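Side-chain contacts in prephenate dehydratase:Amino acid-binding ACT (Brucella abortus, PDB 6VH5), which probably catalyses the decarboxylating dehydration of prephenate to phenylpyruvate in phenylalanine biosynthesis, and binds phenylalanine in its ACT domain: residues Arg42-Asp47 with Leu70-Ile75; Ala166-Arg171 with Glu184-Ser189; Ala206-Asn211 with Pro269-Val274. One frame throughout, in Å; residues are numbered along the deposited sequence.

Interaction 1: residues Arg42-Asp47 with Leu70-Ile75; sequences RNMFPD and LAMIPI
Phe45 meets Leu70 through a CH-pi contact. The CD1 methyl of Leu70 sits over one face of the Phe45 ring, 3.9 Å from its centroid and 25° off the ring normal, displaced toward the rim at CE1 and CZ. Phe45 is the first residue beyond helix 36-44 to leave helical geometry. Its CG lies beside the backbone N (chi1 -59°), which carries the ring across toward the strand.

The remaining contacts are plain apolar ones, and they converge on one methyl. CE of Met72 lies at the ring edge, near its plane, 4.0 Å from CE2 of Phe45; the same Met72 CE is 4.2 Å from CB of Met44. Bends at both chi2 and chi3 fold the Met72 chain so that CE comes to these neighbours. Met72 also touches Ala40 and Cys41 on the helix, whereas the next residue, Ile73, turns to helix 56-64: a central strand of an alpha/beta sheet with helices on both faces.

No hydrogen bond joins the two segments, whose nearest CA atoms, of Met44 and Met72, are 9.8 Å apart. Between them the packing is therefore apolar, made of methyl and ring contacts that depend on shape more than on direction; a polar tie to the sheet exists elsewhere, from Asn43 ND2 to Tyr101 OH.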
loop_
_atom_site.group_PDB
_atom_site.type_symbol
_atom_site.label_atom_id
_atom_site.label_comp_id
_atom_site.label_asym_id
_atom_site.label_seq_id
_atom_site.Cartn_x
_atom_site.Cartn_y
_atom_site.Cartn_z
ATOM N N ARG A 42 21.731 2.372 -6.817
ATOM C CA ARG A 42 23.151 2.117 -7.034
ATOM C C ARG A 42 23.385 0.814 -7.782
ATOM O O ARG A 42 24.322 0.726 -8.587
ATOM C CB ARG A 42 23.898 2.100 -5.698
ATOM C CG ARG A 42 24.017 3.453 -5.016
ATOM C CD ARG A 42 24.491 3.265 -3.589
ATOM N NE ARG A 42 24.401 4.490 -2.807
ATOM C CZ ARG A 42 25.447 5.242 -2.477
ATOM N NH1 ARG A 42 26.674 4.880 -2.842
ATOM N NH2 ARG A 42 25.266 6.344 -1.762
ATOM N N ASN A 43 22.553 -0.202 -7.540
ATOM C CA ASN A 43 22.741 -1.470 -8.235
ATOM C C ASN A 43 22.391 -1.337 -9.708
ATOM O O ASN A 43 23.124 -1.828 -10.577
ATOM C CB ASN A 43 21.880 -2.567 -7.608
ATOM C CG ASN A 43 22.306 -2.914 -6.197
ATOM O OD1 ASN A 43 23.301 -2.390 -5.678
ATOM N ND2 ASN A 43 21.569 -3.830 -5.577
ATOM N N MET A 44 21.287 -0.658 -10.010
ATOM C CA MET A 44 20.791 -0.611 -11.380
ATOM C C MET A 44 21.418 0.510 -12.191
ATOM O O MET A 44 21.696 0.325 -13.381
ATOM C CB MET A 44 19.272 -0.457 -11.384
ATOM C CG MET A 44 18.667 -0.661 -12.751
ATOM S SD MET A 44 16.872 -0.752 -12.700
ATOM C CE MET A 44 16.526 -1.032 -14.437
ATOM N N PHE A 45 21.652 1.662 -11.561
ATOM C CA PHE A 45 22.239 2.835 -12.206
ATOM C C PHE A 45 23.497 3.235 -11.438
ATOM O O PHE A 45 23.515 4.251 -10.729
ATOM C CB PHE A 45 21.234 3.987 -12.280
ATOM C CG PHE A 45 19.981 3.645 -13.041
ATOM C CD1 PHE A 45 19.927 3.799 -14.422
ATOM C CD2 PHE A 45 18.867 3.139 -12.382
ATOM C CE1 PHE A 45 18.776 3.465 -15.134
ATOM C CE2 PHE A 45 17.708 2.796 -13.086
ATOM C CZ PHE A 45 17.663 2.962 -14.464
ATOM N N PRO A 46 24.573 2.452 -11.564
ATOM C CA PRO A 46 25.758 2.690 -10.725
ATOM C C PRO A 46 26.408 4.044 -10.947
ATOM O O PRO A 46 27.034 4.576 -10.022
ATOM C CB PRO A 46 26.704 1.546 -11.125
ATOM C CG PRO A 46 25.838 0.536 -11.800
ATOM C CD PRO A 46 24.773 1.320 -12.483
ATOM N N ASP A 47 26.284 4.622 -12.139
ATOM C CA ASP A 47 26.934 5.886 -12.446
ATOM C C ASP A 47 26.048 7.098 -12.191
ATOM O O ASP A 47 26.427 8.208 -12.571
ATOM C CB ASP A 47 27.425 5.897 -13.896
ATOM C CG ASP A 47 28.470 4.833 -14.166
ATOM O OD1 ASP A 47 29.274 4.538 -13.252
ATOM O OD2 ASP A 47 28.504 4.311 -15.300
ATOM N N LEU A 70 15.513 10.537 -13.307
ATOM C CA LEU A 70 14.711 9.339 -13.098
ATOM C C LEU A 70 14.310 9.252 -11.633
ATOM O O LEU A 70 14.935 9.862 -10.757
ATOM C CB LEU A 70 15.472 8.055 -13.472
ATOM C CG LEU A 70 16.091 7.861 -14.853
ATOM C CD1 LEU A 70 16.989 6.615 -14.852
ATOM C CD2 LEU A 70 15.002 7.751 -15.908
ATOM N N ALA A 71 13.298 8.427 -11.361
ATOM C CA ALA A 71 12.875 8.154 -9.996
ATOM C C ALA A 71 12.754 6.652 -9.792
ATOM O O ALA A 71 12.239 5.937 -10.663
ATOM C CB ALA A 71 11.536 8.834 -9.670
ATOM N N MET A 72 13.217 6.182 -8.627
ATOM C CA MET A 72 13.196 4.766 -8.270
ATOM C C MET A 72 12.134 4.563 -7.194
ATOM O O MET A 72 12.348 4.923 -6.030
ATOM C CB MET A 72 14.575 4.309 -7.796
ATOM C CG MET A 72 14.660 2.835 -7.419
ATOM S SD MET A 72 14.725 1.654 -8.796
ATOM C CE MET A 72 16.394 1.901 -9.394
ATOM N N ILE A 73 11.012 3.958 -7.574
ATOM C CA ILE A 73 9.815 3.898 -6.746
ATOM C C ILE A 73 9.460 2.442 -6.470
ATOM O O ILE A 73 9.306 1.658 -7.407
ATOM C CB ILE A 73 8.620 4.608 -7.402
ATOM C CG1 ILE A 73 8.977 6.064 -7.740
ATOM C CG2 ILE A 73 7.385 4.472 -6.512
ATOM C CD1 ILE A 73 9.430 6.880 -6.555
ATOM N N PRO A 74 9.327 2.035 -5.209
ATOM C CA PRO A 74 8.847 0.680 -4.913
ATOM C C PRO A 74 7.340 0.581 -5.086
ATOM O O PRO A 74 6.591 1.486 -4.705
ATOM C CB PRO A 74 9.247 0.482 -3.444
ATOM C CG PRO A 74 9.268 1.863 -2.877
ATOM C CD PRO A 74 9.746 2.758 -3.993
ATOM N N ILE A 75 6.894 -0.523 -5.686
ATOM C CA ILE A 75 5.462 -0.738 -5.872
ATOM C C ILE A 75 4.987 -2.088 -5.369
ATOM O O ILE A 75 3.777 -2.258 -5.134
ATOM C CB ILE A 75 5.056 -0.537 -7.346
ATOM C CG1 ILE A 75 5.740 -1.560 -8.248
ATOM C CG2 ILE A 75 5.411 0.896 -7.796
ATOM C CD1 ILE A 75 5.077 -1.668 -9.607
#

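Interaction 2: residues Ala166-Arg171 with Glu184-Ser189; sequences AALAPR and ENVEDS
Glu184 OE2 lies before the edge of the Arg171 guanidinium, 3.7 Å from NH2 and 3.9 Å from NH1, making a long salt bridge in which no hydrogen bond forms. The setting is the second alpha/beta lobe of a catalytic domain with the type 2 periplasmic-binding-protein fold. Strand 165-169 is the middle strand of that lobe's sheet, and residues 184-189 belong to the connection that leaves strand 180-183 for strand 193-200 in the sheet of the other lobe.

The two charged groups are turned nearly perpendicular, their planes 85° apart, so the carboxylate does not pair side by side with the guanidinium nitrogens. Arg171 extends from the backbone until a bend at chi3 (-48°) swings the guanidinium round to Glu184, which itself runs out straight beyond CG. Both residues are exposed, and at this separation their attraction is probably modest and partly screened by solvent. Asn185 OD1 stands near Arg171 NH1 without bonding to it; that oxygen is hydrogen-bonded elsewhere.

Farther along the connection, Glu187 is held by the link between strands 96-104 and 108-111: its OE1 is hydrogen-bonded to His106 ND1 and its OE2 to the backbone N of Phe107. OD1 and OD2 of Asp188 accept from the backbone N atoms of Arg134 and Asn135, where helix 134-139 begins.

Away from the charged pair the contact is apolar and buried. Leu168 points from the strand toward the connection, and Val186 points back, the two side chains meeting at an oblique angle. Cys133 also touches Leu168. One methyl from each side makes the junction: CD2 of Leu168 rests 3.6 Å from CG2 of Val186, the branch that lies between the backbone N and the carbonyl carbon.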
loop_
_atom_site.group_PDB
_atom_site.type_symbol
_atom_site.label_atom_id
_atom_site.label_comp_id
_atom_site.label_asym_id
_atom_site.label_seq_id
_atom_site.Cartn_x
_atom_site.Cartn_y
_atom_site.Cartn_z
ATOM N N ALA A 166 22.577 -0.797 18.959
ATOM C CA ALA A 166 22.734 -1.473 17.681
ATOM C C ALA A 166 21.616 -1.062 16.719
ATOM O O ALA A 166 20.590 -0.504 17.119
ATOM C CB ALA A 166 22.736 -2.988 17.872
ATOM N N ALA A 167 21.827 -1.318 15.435
ATOM C CA ALA A 167 20.811 -1.005 14.434
ATOM C C ALA A 167 20.566 -2.201 13.520
ATOM O O ALA A 167 21.460 -3.018 13.289
ATOM C CB ALA A 167 21.199 0.220 13.583
ATOM N N LEU A 168 19.341 -2.281 12.994
ATOM C CA LEU A 168 18.966 -3.217 11.936
ATOM C C LEU A 168 18.695 -2.392 10.688
ATOM O O LEU A 168 17.719 -1.634 10.647
ATOM C CB LEU A 168 17.729 -4.020 12.323
ATOM C CG LEU A 168 17.806 -4.916 13.542
ATOM C CD1 LEU A 168 16.417 -5.377 13.925
ATOM C CD2 LEU A 168 18.694 -6.093 13.215
ATOM N N ALA A 169 19.530 -2.561 9.669
ATOM C CA ALA A 169 19.517 -1.669 8.518
ATOM C C ALA A 169 20.044 -2.420 7.308
ATOM O O ALA A 169 20.662 -3.485 7.445
ATOM C CB ALA A 169 20.356 -0.411 8.794
ATOM N N PRO A 170 19.822 -1.889 6.099
ATOM C CA PRO A 170 20.382 -2.521 4.899
ATOM C C PRO A 170 21.900 -2.456 4.901
ATOM O O PRO A 170 22.507 -1.567 5.499
ATOM C CB PRO A 170 19.800 -1.687 3.747
ATOM C CG PRO A 170 18.561 -1.058 4.313
ATOM C CD PRO A 170 18.938 -0.765 5.752
ATOM N N ARG A 171 22.507 -3.402 4.177
ATOM C CA ARG A 171 23.962 -3.506 4.146
ATOM C C ARG A 171 24.613 -2.188 3.733
ATOM O O ARG A 171 25.679 -1.829 4.248
ATOM C CB ARG A 171 24.384 -4.633 3.202
ATOM C CG ARG A 171 25.883 -4.682 2.926
ATOM C CD ARG A 171 26.263 -5.846 2.029
ATOM N NE ARG A 171 25.648 -7.088 2.487
ATOM C CZ ARG A 171 26.167 -7.891 3.414
ATOM N NH1 ARG A 171 25.522 -8.997 3.758
ATOM N NH2 ARG A 171 27.315 -7.583 4.007
ATOM N N GLU A 184 24.896 -11.104 9.957
ATOM C CA GLU A 184 24.411 -10.885 8.604
ATOM C C GLU A 184 23.039 -11.511 8.436
ATOM O O GLU A 184 22.761 -12.559 9.017
ATOM C CB GLU A 184 25.371 -11.486 7.578
ATOM C CG GLU A 184 26.542 -10.589 7.231
ATOM C CD GLU A 184 27.497 -11.231 6.247
ATOM O OE1 GLU A 184 27.292 -12.415 5.896
ATOM O OE2 GLU A 184 28.456 -10.550 5.826
ATOM N N ASN A 185 22.179 -10.848 7.662
ATOM C CA ASN A 185 20.898 -11.413 7.214
ATOM C C ASN A 185 20.095 -11.988 8.379
ATOM O O ASN A 185 19.760 -13.173 8.414
ATOM C CB ASN A 185 21.122 -12.473 6.130
ATOM C CG ASN A 185 21.656 -11.884 4.846
ATOM O OD1 ASN A 185 21.591 -10.667 4.632
ATOM N ND2 ASN A 185 22.210 -12.737 3.989
ATOM N N VAL A 186 19.810 -11.124 9.359
ATOM C CA VAL A 186 19.261 -11.587 10.628
ATOM C C VAL A 186 17.738 -11.623 10.647
ATOM O O VAL A 186 17.153 -11.964 11.686
ATOM C CB VAL A 186 19.756 -10.688 11.777
ATOM C CG1 VAL A 186 21.272 -10.601 11.761
ATOM C CG2 VAL A 186 19.119 -9.315 11.680
ATOM N N GLU A 187 17.079 -11.315 9.531
ATOM C CA GLU A 187 15.623 -11.267 9.494
ATOM C C GLU A 187 15.010 -12.654 9.693
ATOM O O GLU A 187 15.613 -13.688 9.380
ATOM C CB GLU A 187 15.132 -10.658 8.171
ATOM C CG GLU A 187 15.434 -11.491 6.934
ATOM C CD GLU A 187 16.822 -11.236 6.354
ATOM O OE1 GLU A 187 17.157 -11.861 5.318
ATOM O OE2 GLU A 187 17.570 -10.409 6.928
ATOM N N ASP A 188 13.796 -12.656 10.247
ATOM C CA ASP A 188 13.054 -13.874 10.545
ATOM C C ASP A 188 12.754 -14.676 9.286
ATOM O O ASP A 188 13.272 -15.783 9.107
ATOM C CB ASP A 188 11.749 -13.523 11.269
ATOM C CG ASP A 188 11.985 -12.946 12.662
ATOM O OD1 ASP A 188 11.066 -12.296 13.210
ATOM O OD2 ASP A 188 13.107 -13.097 13.193
ATOM N N SER A 189 11.948 -14.110 8.395
ATOM C CA SER A 189 11.515 -14.815 7.198
ATOM C C SER A 189 12.447 -14.484 6.046
ATOM O O SER A 189 12.989 -13.380 5.952
ATOM C CB SER A 189 10.078 -14.446 6.820
ATOM O OG SER A 189 9.540 -13.466 7.693
#

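Interaction 3: residues Ala206-Asn211 with Pro269-Val274; sequences AARPEN and PEERSV
Arg208 has the most surface buried here, and it uses both its stem and its charged end against Glu270. CD of Arg208 lies 3.5 Å from CB of Glu270. From there a bend at chi3 (69°) turns the guanidinium so that NH1 faces the carboxylate. The salt bridge joins NH1 of Arg208 to OE1 of Glu270, which approaches at the guanidinium edge; the modelled 2.5 Å is short, and the exact length is doubtful. The planes stand 61° apart, and the pairing is between one nitrogen and one oxygen, not a two-pronged one. Both side chains are exposed, and solvent probably weakens the attraction.

Residues 269-274 hold the turn before the second helix of the ACT domain, a beta-alpha-beta-beta-alpha-beta fold, and that helix's first residues, whereas 206-211 belong to the connection that enters its first strand, 215-224.

Glu271, at the N-cap position of helix 272-283, runs out extended beyond CG and crosses Pro209 at about a right angle. OE2 of Glu271 lies 3.4 Å from CG of Pro209. The same oxygen is hydrogen-bonded to the backbone N of His268, which steadies the carboxylate against the proline ring. Nearer the backbone, CG of Arg208 and CG of Glu271 pass 4.3 Å apart.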
loop_
_atom_site.group_PDB
_atom_site.type_symbol
_atom_site.label_atom_id
_atom_site.label_comp_id
_atom_site.label_asym_id
_atom_site.label_seq_id
_atom_site.Cartn_x
_atom_site.Cartn_y
_atom_site.Cartn_z
ATOM N N ALA A 206 11.083 0.503 -25.072
ATOM C CA ALA A 206 12.100 -0.460 -25.454
ATOM C C ALA A 206 11.801 -0.963 -26.857
ATOM O O ALA A 206 10.650 -0.971 -27.302
ATOM C CB ALA A 206 12.145 -1.622 -24.463
ATOM N N ALA A 207 12.856 -1.341 -27.575
ATOM C CA ALA A 207 12.670 -1.831 -28.933
ATOM C C ALA A 207 11.955 -3.180 -28.923
ATOM O O ALA A 207 12.089 -3.971 -27.986
ATOM C CB ALA A 207 14.009 -1.955 -29.654
ATOM N N ARG A 208 11.175 -3.426 -29.979
ATOM C CA ARG A 208 10.420 -4.668 -30.111
ATOM C C ARG A 208 11.356 -5.873 -30.108
ATOM O O ARG A 208 12.335 -5.891 -30.864
ATOM C CB ARG A 208 9.584 -4.636 -31.389
ATOM C CG ARG A 208 8.795 -5.922 -31.667
ATOM C CD ARG A 208 7.925 -5.697 -32.881
ATOM N NE ARG A 208 8.682 -5.559 -34.120
ATOM C CZ ARG A 208 8.863 -4.394 -34.737
ATOM N NH1 ARG A 208 8.343 -3.291 -34.219
ATOM N NH2 ARG A 208 9.550 -4.328 -35.866
ATOM N N PRO A 209 11.072 -6.898 -29.312
ATOM C CA PRO A 209 11.975 -8.057 -29.237
ATOM C C PRO A 209 12.051 -8.858 -30.533
ATOM O O PRO A 209 11.046 -9.086 -31.214
ATOM C CB PRO A 209 11.366 -8.895 -28.104
ATOM C CG PRO A 209 9.935 -8.529 -28.120
ATOM C CD PRO A 209 9.907 -7.061 -28.422
ATOM N N GLU A 210 13.273 -9.266 -30.878
ATOM C CA GLU A 210 13.537 -10.150 -32.006
ATOM C C GLU A 210 13.987 -11.545 -31.600
ATOM O O GLU A 210 13.744 -12.496 -32.344
ATOM C CB GLU A 210 14.612 -9.536 -32.910
ATOM C CG GLU A 210 14.393 -8.064 -33.220
ATOM C CD GLU A 210 14.197 -7.812 -34.695
ATOM O OE1 GLU A 210 14.437 -6.671 -35.147
ATOM O OE2 GLU A 210 13.807 -8.761 -35.405
ATOM N N ASN A 211 14.615 -11.698 -30.435
ATOM C CA ASN A 211 15.134 -12.985 -29.985
ATOM C C ASN A 211 14.664 -13.298 -28.574
ATOM O O ASN A 211 15.462 -13.587 -27.679
ATOM C CB ASN A 211 16.658 -13.006 -30.066
ATOM N N PRO A 269 3.886 -3.666 -27.807
ATOM C CA PRO A 269 2.677 -3.278 -28.566
ATOM C C PRO A 269 2.761 -3.511 -30.071
ATOM O O PRO A 269 1.714 -3.543 -30.735
ATOM C CB PRO A 269 2.532 -1.781 -28.249
ATOM C CG PRO A 269 3.229 -1.605 -26.945
ATOM C CD PRO A 269 4.394 -2.557 -26.980
ATOM N N GLU A 270 3.960 -3.632 -30.637
ATOM C CA GLU A 270 4.122 -3.894 -32.059
ATOM C C GLU A 270 4.100 -5.380 -32.419
ATOM O O GLU A 270 4.011 -5.710 -33.608
ATOM C CB GLU A 270 5.415 -3.235 -32.544
ATOM C CG GLU A 270 5.184 -1.792 -32.989
ATOM C CD GLU A 270 6.370 -0.885 -32.745
ATOM O OE1 GLU A 270 7.521 -1.324 -32.950
ATOM O OE2 GLU A 270 6.140 0.267 -32.324
ATOM N N GLU A 271 4.173 -6.283 -31.445
ATOM C CA GLU A 271 3.979 -7.695 -31.755
ATOM C C GLU A 271 2.536 -7.927 -32.164
ATOM O O GLU A 271 1.611 -7.418 -31.526
ATOM C CB GLU A 271 4.326 -8.584 -30.557
ATOM C CG GLU A 271 5.819 -8.777 -30.333
ATOM C CD GLU A 271 6.134 -9.485 -29.022
ATOM O OE1 GLU A 271 5.979 -10.727 -28.955
ATOM O OE2 GLU A 271 6.525 -8.793 -28.062
ATOM N N ARG A 272 2.347 -8.749 -33.199
ATOM C CA ARG A 272 1.008 -8.950 -33.741
ATOM C C ARG A 272 0.043 -9.422 -32.665
ATOM O O ARG A 272 -1.081 -8.913 -32.561
ATOM C CB ARG A 272 1.050 -9.955 -34.886
ATOM C CG ARG A 272 -0.265 -10.062 -35.620
ATOM C CD ARG A 272 -0.774 -8.675 -35.985
ATOM N NE ARG A 272 -1.903 -8.710 -36.912
ATOM C CZ ARG A 272 -2.713 -7.676 -37.134
ATOM N NH1 ARG A 272 -2.519 -6.534 -36.481
ATOM N NH2 ARG A 272 -3.721 -7.784 -37.993
ATOM N N SER A 273 0.478 -10.382 -31.842
ATOM C CA SER A 273 -0.398 -10.939 -30.819
ATOM C C SER A 273 -0.847 -9.875 -29.828
ATOM O O SER A 273 -2.039 -9.782 -29.507
ATOM C CB SER A 273 0.310 -12.088 -30.113
ATOM O OG SER A 273 0.260 -13.254 -30.925
ATOM N N VAL A 274 0.080 -9.025 -29.378
ATOM C CA VAL A 274 -0.287 -7.964 -28.453
ATOM C C VAL A 274 -1.149 -6.928 -29.155
ATOM O O VAL A 274 -2.150 -6.447 -28.607
ATOM C CB VAL A 274 0.983 -7.340 -27.845
ATOM C CG1 VAL A 274 0.615 -6.235 -26.868
ATOM C CG2 VAL A 274 1.816 -8.424 -27.149
#

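Overall arrangement
The three contacts follow one another along the chain without overlap. Interactions 1 and 2 belong to the catalytic domain but to different five-stranded sheets, their centres 22 Å apart. Strand 193-200, which follows the 184-189 connection, runs beside strand 70-77 and carries Thr194, predicted to be essential for activity; the side chain of Met72 is about 8 Å from that of Thr194. Interaction 3 lies 25 Å from interaction 1 and 41 Å from interaction 2, centre to centre, at the ACT domain, which probably serves regulation by phenylalanine, as in related prephenate dehydratases. Interaction 1 packs a helix end on the first sheet, interaction 2 ties the interlobe connection to the second, and interaction 3 joins the interdomain connection to the ACT domain.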